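Side-chain contacts in ZmpA Glycopeptidase (Clostridium perfringens, PDB 6XSX), which probably cleaves the peptide backbone of glycoproteins, as the M60 peptidase module of a larger multidomain metalloprotease: residues Val514-Asp517 / Asn521-Lys524; Gly225-Glu228 / Val232-Asp235; Leu76-Met81 / Ile100-Lys105; Ala394-Lys399 / Lys418-Lys423. All coordinates share one frame; numbering follows the deposited sequence.

Overall arrangement
Along the chain the contacts come in series: interaction 3, then 2, 4 and 1. Interaction 3 lies at one end of the elongated molecule, where strand 75-80 of the mixed sheet faces the edge of a four-stranded antiparallel sheet. Interaction 2, about 34 Å away between centres, folds the loop between helix 206-224 and strand 240-244. Interaction 4 joins the C-terminal ends of helices 383-398 and 415-421, its centre about 24 Å from that of interaction 2. Interaction 1 lies at the turn after strand 511-517 in the C-terminal antiparallel sheet, across the chain's centre from interaction 3 (centres about 63 Å apart). None touches another; they mark separate parts of the catalytic module.

Interaction 1 (Val514-Asp517 / Asn521-Lys524); sequences VAYD and NPSK
D517 OD1 is gripped by two backbone amides of the turn that it begins. N521 N lies 2.9 Å from D517 OD1 and meets it from above the carboxylate, 51° out of the plane, while E519 N supplies the i to i+2 bond of an Asx turn. The carboxylate reaches both amides because CG sits between the backbone N and the carbonyl carbon (chi1 77°). The backbone answers in the other direction, with D517 N donating to N521 O over 3.1 Å. Two residues on, S523 N bonds A515 O at 2.8 Å; these two backbone bonds flank Y516 and P522, a single non-hydrogen-bonded antiparallel pair. S523 extends the pairing with its side chain: S523 OG accepts A515 N at 3.0 Å and donates to K524 O at 2.9 Å, so OG occupies the acceptor place that the carbonyl of S523 would have in a regular ladder. P522 lies over one face of the Y516 ring in a CH-pi contact, its CB 4.0 Å from the ring centroid and 28° off the normal. The same P522 CB touches V514 CG1 at 3.6 Å, the two side chains lying side by side and pointing the same way. A515 and S523 turn instead to F452 of strand 452-459. Strand 511-517 thus runs between strand 478-485, bonded through V514 and Y516, and the returning chain that leads into strand 526-528. Y433 meets the Y516 ring edge-to-face, and F446 N binds D517 OD2 from a neighbouring loop.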
loop_
_atom_site.group_PDB
_atom_site.type_symbol
_atom_site.label_atom_id
_atom_site.label_comp_id
_atom_site.label_asym_id
_atom_site.label_seq_id
_atom_site.Cartn_x
_atom_site.Cartn_y
_atom_site.Cartn_z
ATOM N N VAL A 514 -18.200 -20.173 -24.572
ATOM C CA VAL A 514 -18.494 -20.535 -23.197
ATOM C C VAL A 514 -18.396 -19.276 -22.333
ATOM O O VAL A 514 -17.345 -18.640 -22.287
ATOM C CB VAL A 514 -17.547 -21.654 -22.721
ATOM C CG1 VAL A 514 -17.754 -22.015 -21.256
ATOM C CG2 VAL A 514 -17.648 -22.901 -23.600
ATOM N N ALA A 515 -19.505 -18.923 -21.665
ATOM C CA ALA A 515 -19.566 -17.764 -20.787
ATOM C C ALA A 515 -19.077 -18.164 -19.396
ATOM O O ALA A 515 -19.207 -19.318 -19.009
ATOM C CB ALA A 515 -20.978 -17.215 -20.743
ATOM N N TYR A 516 -18.490 -17.203 -18.667
ATOM C CA TYR A 516 -17.927 -17.482 -17.351
ATOM C C TYR A 516 -18.516 -16.520 -16.332
ATOM O O TYR A 516 -18.687 -15.344 -16.639
ATOM C CB TYR A 516 -16.400 -17.392 -17.354
ATOM C CG TYR A 516 -15.733 -18.668 -17.783
ATOM C CD1 TYR A 516 -15.643 -19.006 -19.126
ATOM C CD2 TYR A 516 -15.213 -19.550 -16.845
ATOM C CE1 TYR A 516 -15.040 -20.190 -19.525
ATOM C CE2 TYR A 516 -14.600 -20.731 -17.227
ATOM C CZ TYR A 516 -14.517 -21.051 -18.573
ATOM O OH TYR A 516 -13.921 -22.214 -18.964
ATOM N N ASP A 517 -18.814 -17.042 -15.132
ATOM C CA ASP A 517 -19.474 -16.250 -14.107
ATOM C C ASP A 517 -18.482 -15.773 -13.043
ATOM O O ASP A 517 -17.283 -16.052 -13.116
ATOM C CB ASP A 517 -20.688 -16.975 -13.524
ATOM C CG ASP A 517 -20.361 -18.079 -12.532
ATOM O OD1 ASP A 517 -19.167 -18.203 -12.126
ATOM O OD2 ASP A 517 -21.307 -18.828 -12.186
ATOM N N ASN A 521 -17.102 -20.064 -13.073
ATOM C CA ASN A 521 -17.717 -21.287 -13.555
ATOM C C ASN A 521 -18.098 -21.109 -15.020
ATOM O O ASN A 521 -18.675 -20.086 -15.389
ATOM C CB ASN A 521 -18.958 -21.669 -12.750
ATOM C CG ASN A 521 -18.634 -21.944 -11.303
ATOM O OD1 ASN A 521 -18.806 -21.076 -10.452
ATOM N ND2 ASN A 521 -18.163 -23.142 -11.016
ATOM N N PRO A 522 -17.826 -22.121 -15.879
ATOM C CA PRO A 522 -18.245 -22.072 -17.283
ATOM C C PRO A 522 -19.741 -22.362 -17.425
ATOM O O PRO A 522 -20.306 -23.087 -16.611
ATOM C CB PRO A 522 -17.386 -23.182 -17.914
ATOM C CG PRO A 522 -17.195 -24.200 -16.790
ATOM C CD PRO A 522 -17.098 -23.357 -15.535
ATOM N N SER A 523 -20.378 -21.763 -18.442
ATOM C CA SER A 523 -21.707 -22.160 -18.895
ATOM C C SER A 523 -21.616 -23.407 -19.768
ATOM O O SER A 523 -20.520 -23.872 -20.075
ATOM C CB SER A 523 -22.324 -21.055 -19.701
ATOM O OG SER A 523 -21.617 -20.899 -20.927
ATOM N N LYS A 524 -22.782 -23.917 -20.204
ATOM C CA LYS A 524 -22.833 -24.836 -21.335
ATOM C C LYS A 524 -22.393 -24.094 -22.596
ATOM O O LYS A 524 -22.619 -22.890 -22.709
ATOM C CB LYS A 524 -24.255 -25.360 -21.557
ATOM C CG LYS A 524 -24.882 -26.131 -20.402
ATOM C CD LYS A 524 -26.395 -26.173 -20.517
ATOM C CE LYS A 524 -27.062 -27.142 -19.560
ATOM N NZ LYS A 524 -26.935 -26.697 -18.152
#

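Interaction 2 (Gly225-Glu228 / Val232-Asp235); sequences GFDE and VNSD
Two successive bends fold E228 back over S234 and D235: CG stands beside the backbone N (chi1 -57°), and the chain kinks again at chi2 (-59°). The carboxylate is thereby laid along the returning backbone. E228 OE2 takes D235 N on its syn side at 2.9 Å, in a nearly straight bond (169°), and E228 OE1 rests 3.2 Å from S234 CB. A water donates to both E228 OE1 and D235 O, at 2.8 Å from the former, so OE2 holds D235 directly and OE1 through the water. Nearer the start of the loop, E228 N donates to N233 O at 2.8 Å. F226 turns its ring edge to the returning chain: S234 N lies in the ring plane, while V232 O approaches obliquely, 3.3 Å from F226 CE1. R374 of helix 365-375 packs on the F226 ring as a cation-pi partner and also binds N233 OD1. The N233 amide runs beside the D227 carboxylate, their planes steeply inclined, and S229 OG bonds both N233 ND2 and D227 OD1. The carboxylate of D235 turns elsewhere, its OD1 forming a salt bridge with K185. The whole is a compact loop following a helix C-terminus: G225, with positive phi, closes helix 206-224 in a Schellman motif, and F226 then centres an inverse gamma turn.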
loop_
_atom_site.group_PDB
_atom_site.type_symbol
_atom_site.label_atom_id
_atom_site.label_comp_id
_atom_site.label_asym_id
_atom_site.label_seq_id
_atom_site.Cartn_x
_atom_site.Cartn_y
_atom_site.Cartn_z
ATOM N N GLY A 225 -1.350 -10.302 6.521
ATOM C CA GLY A 225 -1.343 -11.508 7.336
ATOM C C GLY A 225 -0.706 -11.345 8.718
ATOM O O GLY A 225 -0.290 -12.338 9.323
ATOM N N PHE A 226 -0.647 -10.106 9.229
ATOM C CA PHE A 226 -0.222 -9.871 10.607
ATOM C C PHE A 226 -1.404 -10.144 11.532
ATOM O O PHE A 226 -2.152 -9.236 11.877
ATOM C CB PHE A 226 0.358 -8.464 10.785
ATOM C CG PHE A 226 1.661 -8.245 10.059
ATOM C CD1 PHE A 226 2.856 -8.703 10.595
ATOM C CD2 PHE A 226 1.689 -7.589 8.838
ATOM C CE1 PHE A 226 4.054 -8.514 9.921
ATOM C CE2 PHE A 226 2.887 -7.399 8.166
ATOM C CZ PHE A 226 4.066 -7.867 8.704
ATOM N N ASP A 227 -1.586 -11.415 11.903
ATOM C CA ASP A 227 -2.808 -11.833 12.571
ATOM C C ASP A 227 -2.511 -12.260 14.010
ATOM O O ASP A 227 -3.388 -12.782 14.692
ATOM C CB ASP A 227 -3.518 -12.920 11.757
ATOM C CG ASP A 227 -2.664 -14.162 11.568
ATOM O OD1 ASP A 227 -1.480 -14.132 11.945
ATOM O OD2 ASP A 227 -3.190 -15.151 11.046
ATOM N N GLU A 228 -1.272 -12.028 14.464
ATOM C CA GLU A 228 -0.865 -12.303 15.836
ATOM C C GLU A 228 -0.638 -13.805 16.023
ATOM O O GLU A 228 -0.582 -14.284 17.152
ATOM C CB GLU A 228 -1.866 -11.731 16.857
ATOM C CG GLU A 228 -2.122 -10.231 16.738
ATOM C CD GLU A 228 -0.890 -9.347 16.895
ATOM O OE1 GLU A 228 -0.047 -9.660 17.766
ATOM O OE2 GLU A 228 -0.759 -8.352 16.135
ATOM N N VAL A 232 6.561 -13.086 13.793
ATOM C CA VAL A 232 6.732 -12.494 12.473
ATOM C C VAL A 232 5.376 -12.084 11.902
ATOM O O VAL A 232 5.315 -11.479 10.837
ATOM C CB VAL A 232 7.526 -13.396 11.501
ATOM C CG1 VAL A 232 8.903 -13.760 12.050
ATOM C CG2 VAL A 232 6.752 -14.645 11.084
ATOM N N ASN A 233 4.293 -12.409 12.614
ATOM C CA ASN A 233 2.951 -12.071 12.168
ATOM C C ASN A 233 2.257 -11.180 13.196
ATOM O O ASN A 233 1.031 -11.078 13.189
ATOM C CB ASN A 233 2.102 -13.322 11.910
ATOM C CG ASN A 233 2.519 -14.117 10.690
ATOM O OD1 ASN A 233 3.161 -13.595 9.782
ATOM N ND2 ASN A 233 2.134 -15.383 10.653
ATOM N N SER A 234 3.036 -10.531 14.073
ATOM C CA SER A 234 2.450 -9.681 15.102
ATOM C C SER A 234 2.737 -8.210 14.824
ATOM O O SER A 234 3.718 -7.867 14.171
ATOM C CB SER A 234 2.911 -10.065 16.482
ATOM O OG SER A 234 4.329 -10.016 16.569
ATOM N N ASP A 235 1.851 -7.362 15.350
ATOM C CA ASP A 235 2.024 -5.924 15.418
ATOM C C ASP A 235 3.239 -5.624 16.295
ATOM O O ASP A 235 3.712 -6.496 17.014
ATOM C CB ASP A 235 0.756 -5.283 15.986
ATOM C CG ASP A 235 0.573 -3.820 15.612
ATOM O OD1 ASP A 235 1.434 -3.254 14.909
ATOM O OD2 ASP A 235 -0.429 -3.263 16.020
HETATM O O HOH W 1 1.568 -7.628 18.780
#

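Interaction 3 (Leu76-Met81 / Ile100-Lys105); sequences LVFKQM and ITIPEK
F78 projects from strand 75-80 of the mixed sheet towards I102 and P103, which follow edge strand 96-101 of the antiparallel sheet, an arrangement consistent with two sheets packed as in a beta sandwich. With CG anti to the backbone N (chi1 165°), the ring stands out from its strand toward these two residues. I102 CG2 sits over one face as a CH-pi partner, 3.8 Å from the F78 ring centroid and only 15° off the normal. The opposite face is backed by F78's own strand, with Q80 N 4.0 Å above the ring plane and offset toward the rim. P103 slides past F78 in the opposite direction, its CG 3.8 Å from F78 CD2. Its carbonyl oxygen comes obliquely to the ring, P103 O lying 3.5 Å from F78 CE2, and is bonded by S57 OG. I102 also touches I61 of strand 60-66, while F78 leans on I91 of strand 88-91.

At the far end Q80 and K105 run past each other antiparallel, touching at Q80 CB and K105 CG, 3.8 Å apart. K105 then leads its amine away to D88 O and a bound MES molecule, probably from the crystallisation liquor. The Q80 amide is fixed flat at both ends. Q80 NE2 gives M81 O a straight, in-plane bond of 2.8 Å (177°) and also reaches A115 O, while Q80 OE1 accepts A117 N. A water completes the link, donating to Q80 OE1 at 2.8 Å and accepting K105 N at 2.7 Å.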
loop_
_atom_site.group_PDB
_atom_site.type_symbol
_atom_site.label_atom_id
_atom_site.label_comp_id
_atom_site.label_asym_id
_atom_site.label_seq_id
_atom_site.Cartn_x
_atom_site.Cartn_y
_atom_site.Cartn_z
ATOM N N LEU A 76 16.185 12.829 20.680
ATOM C CA LEU A 76 15.324 13.786 20.013
ATOM C C LEU A 76 15.530 13.631 18.508
ATOM O O LEU A 76 16.649 13.349 18.059
ATOM C CB LEU A 76 15.756 15.184 20.463
ATOM C CG LEU A 76 14.646 16.165 20.816
ATOM C CD1 LEU A 76 13.716 15.584 21.875
ATOM C CD2 LEU A 76 15.256 17.473 21.312
ATOM N N VAL A 77 14.431 13.784 17.755
ATOM C CA VAL A 77 14.487 13.886 16.309
ATOM C C VAL A 77 14.061 15.304 15.930
ATOM O O VAL A 77 12.969 15.742 16.296
ATOM C CB VAL A 77 13.618 12.810 15.621
ATOM C CG1 VAL A 77 13.610 12.961 14.101
ATOM C CG2 VAL A 77 14.050 11.394 16.015
ATOM N N PHE A 78 14.967 16.025 15.252
ATOM C CA PHE A 78 14.626 17.250 14.549
ATOM C C PHE A 78 14.253 16.876 13.117
ATOM O O PHE A 78 14.993 16.145 12.452
ATOM C CB PHE A 78 15.785 18.252 14.569
ATOM C CG PHE A 78 15.676 19.401 13.587
ATOM C CD1 PHE A 78 14.719 20.393 13.740
ATOM C CD2 PHE A 78 16.547 19.501 12.508
ATOM C CE1 PHE A 78 14.615 21.442 12.835
ATOM C CE2 PHE A 78 16.442 20.548 11.600
ATOM C CZ PHE A 78 15.480 21.522 11.765
ATOM N N LYS A 79 13.101 17.381 12.664
ATOM C CA LYS A 79 12.651 17.143 11.307
ATOM C C LYS A 79 12.435 18.491 10.625
ATOM O O LYS A 79 11.528 19.235 10.998
ATOM C CB LYS A 79 11.408 16.237 11.319
ATOM C CG LYS A 79 10.897 15.769 9.951
ATOM C CD LYS A 79 9.846 16.699 9.372
ATOM C CE LYS A 79 9.237 16.235 8.068
ATOM N NZ LYS A 79 10.142 16.475 6.916
ATOM N N GLN A 80 13.296 18.789 9.644
ATOM C CA GLN A 80 13.174 19.956 8.786
ATOM C C GLN A 80 12.006 19.738 7.827
ATOM O O GLN A 80 11.843 18.643 7.286
ATOM C CB GLN A 80 14.480 20.158 8.016
ATOM C CG GLN A 80 14.342 20.976 6.732
ATOM C CD GLN A 80 14.120 22.452 6.964
ATOM O OE1 GLN A 80 14.924 23.126 7.617
ATOM N NE2 GLN A 80 13.030 22.973 6.411
ATOM N N MET A 81 11.196 20.785 7.625
ATOM C CA MET A 81 10.023 20.712 6.756
ATOM C C MET A 81 10.420 20.696 5.281
ATOM O O MET A 81 11.360 21.390 4.885
ATOM C CB MET A 81 9.071 21.895 6.996
ATOM C CG MET A 81 8.243 21.755 8.263
ATOM S SD MET A 81 7.367 20.170 8.294
ATOM C CE MET A 81 6.024 20.504 7.158
ATOM N N ILE A 100 21.397 22.305 23.448
ATOM C CA ILE A 100 21.423 21.832 22.072
ATOM C C ILE A 100 21.233 22.992 21.095
ATOM O O ILE A 100 20.275 23.765 21.206
ATOM C CB ILE A 100 20.383 20.717 21.828
ATOM C CG1 ILE A 100 20.609 19.523 22.763
ATOM C CG2 ILE A 100 20.401 20.275 20.366
ATOM C CD1 ILE A 100 19.403 18.647 22.904
ATOM N N THR A 101 22.144 23.056 20.115
ATOM C CA THR A 101 21.992 23.893 18.931
ATOM C C THR A 101 21.252 23.086 17.866
ATOM O O THR A 101 21.693 22.005 17.477
ATOM C CB THR A 101 23.342 24.452 18.447
ATOM O OG1 THR A 101 23.884 25.213 19.528
ATOM C CG2 THR A 101 23.229 25.357 17.237
ATOM N N ILE A 102 20.105 23.607 17.423
ATOM C CA ILE A 102 19.326 22.910 16.410
ATOM C C ILE A 102 20.112 22.915 15.101
ATOM O O ILE A 102 20.578 23.958 14.665
ATOM C CB ILE A 102 17.914 23.522 16.274
ATOM C CG1 ILE A 102 17.132 23.398 17.588
ATOM C CG2 ILE A 102 17.161 22.898 15.100
ATOM C CD1 ILE A 102 17.039 21.970 18.130
ATOM N N PRO A 103 20.316 21.758 14.433
ATOM C CA PRO A 103 21.094 21.736 13.195
ATOM C C PRO A 103 20.333 22.311 11.998
ATOM O O PRO A 103 19.151 22.666 12.091
ATOM C CB PRO A 103 21.378 20.238 13.006
ATOM C CG PRO A 103 20.175 19.558 13.634
ATOM C CD PRO A 103 19.819 20.430 14.823
ATOM N N GLU A 104 21.031 22.364 10.859
ATOM C CA GLU A 104 20.509 22.989 9.657
ATOM C C GLU A 104 20.789 22.080 8.460
ATOM O O GLU A 104 21.922 21.649 8.253
ATOM C CB GLU A 104 21.153 24.366 9.485
ATOM C CG GLU A 104 20.605 25.140 8.300
ATOM C CD GLU A 104 21.251 26.494 8.033
ATOM O OE1 GLU A 104 22.188 26.854 8.775
ATOM O OE2 GLU A 104 20.820 27.187 7.076
ATOM N N LYS A 105 19.741 21.789 7.679
ATOM C CA LYS A 105 19.889 20.996 6.471
ATOM C C LYS A 105 20.458 21.882 5.360
ATOM O O LYS A 105 20.240 23.091 5.366
ATOM C CB LYS A 105 18.542 20.380 6.077
ATOM C CG LYS A 105 18.057 19.229 6.951
ATOM C CD LYS A 105 19.039 18.068 7.002
ATOM C CE LYS A 105 18.452 16.836 7.654
ATOM N NZ LYS A 105 19.244 15.618 7.366
HETATM O O HOH W 2 17.533 23.162 8.566
#

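Interaction 4 (Ala394-Lys399 / Lys418-Lys423); sequences ASDVFK and KEYTSK
S395 and T421 meet where the C-terminal turns of helices 383-398 and 415-421 come together, the first helix ending in a Schellman motif with K399 at positive phi. This is the close, buried half of the contact: T421 CG2 packs against S395 OG at 3.4 Å and S395 CB at 3.8 Å. The hydroxyls are satisfied elsewhere, S395 OG by V391 O and L402 N, T421 OG1 by D401 and S403.

Towards solvent the helices are spanned by longer, polar side chains. Y420, its CG anti to the backbone N (chi1 180°), reaches across to D396 at about a right angle. Y420 OH donates to the syn lone pair of D396 OD2 at 2.6 Å, with D396 OD2 in the ring plane and the carboxylate turned 70° from it. K423 curls back over one face of the same ring, its NZ 3.5 Å above the plane and over the centre, and bonds Y420 O at 3.2 Å. D396 OD1 also takes Y424 OH. It meets K423 through a water, which donates to D396 OD1 at 2.7 Å and accepts from K423 NZ at 2.6 Å.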
loop_
_atom_site.group_PDB
_atom_site.type_symbol
_atom_site.label_atom_id
_atom_site.label_comp_id
_atom_site.label_asym_id
_atom_site.label_seq_id
_atom_site.Cartn_x
_atom_site.Cartn_y
_atom_site.Cartn_z
ATOM N N ALA A 394 2.119 -20.639 -3.719
ATOM C CA ALA A 394 0.717 -20.452 -4.063
ATOM C C ALA A 394 0.018 -21.814 -4.136
ATOM O O ALA A 394 -1.129 -21.949 -3.714
ATOM C CB ALA A 394 0.578 -19.674 -5.356
ATOM N N SER A 395 0.726 -22.824 -4.655
ATOM C CA SER A 395 0.173 -24.166 -4.737
ATOM C C SER A 395 -0.124 -24.717 -3.343
ATOM O O SER A 395 -1.198 -25.271 -3.128
ATOM C CB SER A 395 1.053 -25.090 -5.539
ATOM O OG SER A 395 1.028 -24.736 -6.916
ATOM N N ASP A 396 0.830 -24.564 -2.408
ATOM C CA ASP A 396 0.646 -25.010 -1.031
ATOM C C ASP A 396 -0.535 -24.291 -0.373
ATOM O O ASP A 396 -1.349 -24.924 0.292
ATOM C CB ASP A 396 1.896 -24.777 -0.179
ATOM C CG ASP A 396 3.083 -25.659 -0.532
ATOM O OD1 ASP A 396 2.861 -26.847 -0.869
ATOM O OD2 ASP A 396 4.227 -25.150 -0.460
ATOM N N VAL A 397 -0.607 -22.965 -0.532
ATOM C CA VAL A 397 -1.670 -22.180 0.081
ATOM C C VAL A 397 -3.034 -22.706 -0.379
ATOM O O VAL A 397 -3.952 -22.852 0.428
ATOM C CB VAL A 397 -1.505 -20.670 -0.190
ATOM C CG1 VAL A 397 -2.772 -19.878 0.134
ATOM C CG2 VAL A 397 -0.316 -20.078 0.557
ATOM N N PHE A 398 -3.166 -23.002 -1.677
ATOM C CA PHE A 398 -4.463 -23.382 -2.222
ATOM C C PHE A 398 -4.721 -24.881 -2.085
ATOM O O PHE A 398 -5.868 -25.307 -2.168
ATOM C CB PHE A 398 -4.603 -22.959 -3.687
ATOM C CG PHE A 398 -5.236 -21.606 -3.900
ATOM C CD1 PHE A 398 -6.618 -21.461 -3.922
ATOM C CD2 PHE A 398 -4.454 -20.473 -4.082
ATOM C CE1 PHE A 398 -7.198 -20.213 -4.109
ATOM C CE2 PHE A 398 -5.036 -19.229 -4.277
ATOM C CZ PHE A 398 -6.408 -19.100 -4.294
ATOM N N LYS A 399 -3.654 -25.669 -1.895
ATOM C CA LYS A 399 -3.703 -27.116 -2.069
ATOM C C LYS A 399 -4.122 -27.443 -3.503
ATOM O O LYS A 399 -4.884 -28.382 -3.728
ATOM C CB LYS A 399 -4.672 -27.792 -1.087
ATOM C CG LYS A 399 -4.379 -27.614 0.396
ATOM C CD LYS A 399 -3.004 -28.112 0.789
ATOM C CE LYS A 399 -2.826 -28.284 2.284
ATOM N NZ LYS A 399 -3.653 -29.397 2.807
ATOM N N LYS A 418 6.939 -28.550 -11.008
ATOM C CA LYS A 418 5.772 -29.303 -11.442
ATOM C C LYS A 418 5.646 -30.595 -10.632
ATOM O O LYS A 418 4.539 -30.995 -10.262
ATOM C CB LYS A 418 5.854 -29.617 -12.941
ATOM C CG LYS A 418 5.642 -28.443 -13.892
ATOM C CD LYS A 418 5.713 -28.881 -15.341
ATOM C CE LYS A 418 4.885 -28.058 -16.305
ATOM N NZ LYS A 418 5.675 -26.963 -16.915
ATOM N N GLU A 419 6.791 -31.245 -10.368
ATOM C CA GLU A 419 6.806 -32.422 -9.518
ATOM C C GLU A 419 6.279 -32.048 -8.134
ATOM O O GLU A 419 5.389 -32.720 -7.619
ATOM C CB GLU A 419 8.202 -33.040 -9.435
ATOM C CG GLU A 419 8.687 -33.656 -10.737
ATOM C CD GLU A 419 10.130 -34.144 -10.702
ATOM O OE1 GLU A 419 10.594 -34.662 -11.738
ATOM O OE2 GLU A 419 10.791 -34.011 -9.640
ATOM N N TYR A 420 6.815 -30.957 -7.564
ATOM C CA TYR A 420 6.424 -30.487 -6.241
ATOM C C TYR A 420 4.915 -30.249 -6.190
ATOM O O TYR A 420 4.246 -30.726 -5.275
ATOM C CB TYR A 420 7.196 -29.220 -5.852
ATOM C CG TYR A 420 6.867 -28.635 -4.497
ATOM C CD1 TYR A 420 7.595 -28.984 -3.368
ATOM C CD2 TYR A 420 5.840 -27.710 -4.338
ATOM C CE1 TYR A 420 7.311 -28.440 -2.123
ATOM C CE2 TYR A 420 5.543 -27.156 -3.101
ATOM C CZ TYR A 420 6.279 -27.521 -1.985
ATOM O OH TYR A 420 5.990 -26.982 -0.758
ATOM N N THR A 421 4.396 -29.506 -7.174
ATOM C CA THR A 421 3.029 -29.010 -7.123
ATOM C C THR A 421 2.043 -30.111 -7.503
ATOM O O THR A 421 0.861 -30.021 -7.165
ATOM C CB THR A 421 2.833 -27.770 -8.006
ATOM O OG1 THR A 421 2.983 -28.152 -9.373
ATOM C CG2 THR A 421 3.786 -26.641 -7.675
ATOM N N SER A 422 2.544 -31.149 -8.185
ATOM C CA SER A 422 1.708 -32.227 -8.692
ATOM C C SER A 422 1.208 -33.114 -7.549
ATOM O O SER A 422 0.433 -34.039 -7.780
ATOM C CB SER A 422 2.417 -33.028 -9.757
ATOM O OG SER A 422 3.307 -33.965 -9.171
ATOM N N LYS A 423 1.630 -32.804 -6.314
ATOM C CA LYS A 423 1.086 -33.459 -5.133
ATOM C C LYS A 423 -0.348 -33.002 -4.870
ATOM O O LYS A 423 -1.042 -33.618 -4.064
ATOM C CB LYS A 423 1.972 -33.248 -3.898
ATOM C CG LYS A 423 1.877 -31.884 -3.220
ATOM C CD LYS A 423 2.484 -31.853 -1.826
ATOM C CE LYS A 423 3.964 -32.169 -1.802
ATOM N NZ LYS A 423 4.796 -30.984 -2.118
HETATM O O HOH W 3 4.069 -29.185 -0.327
#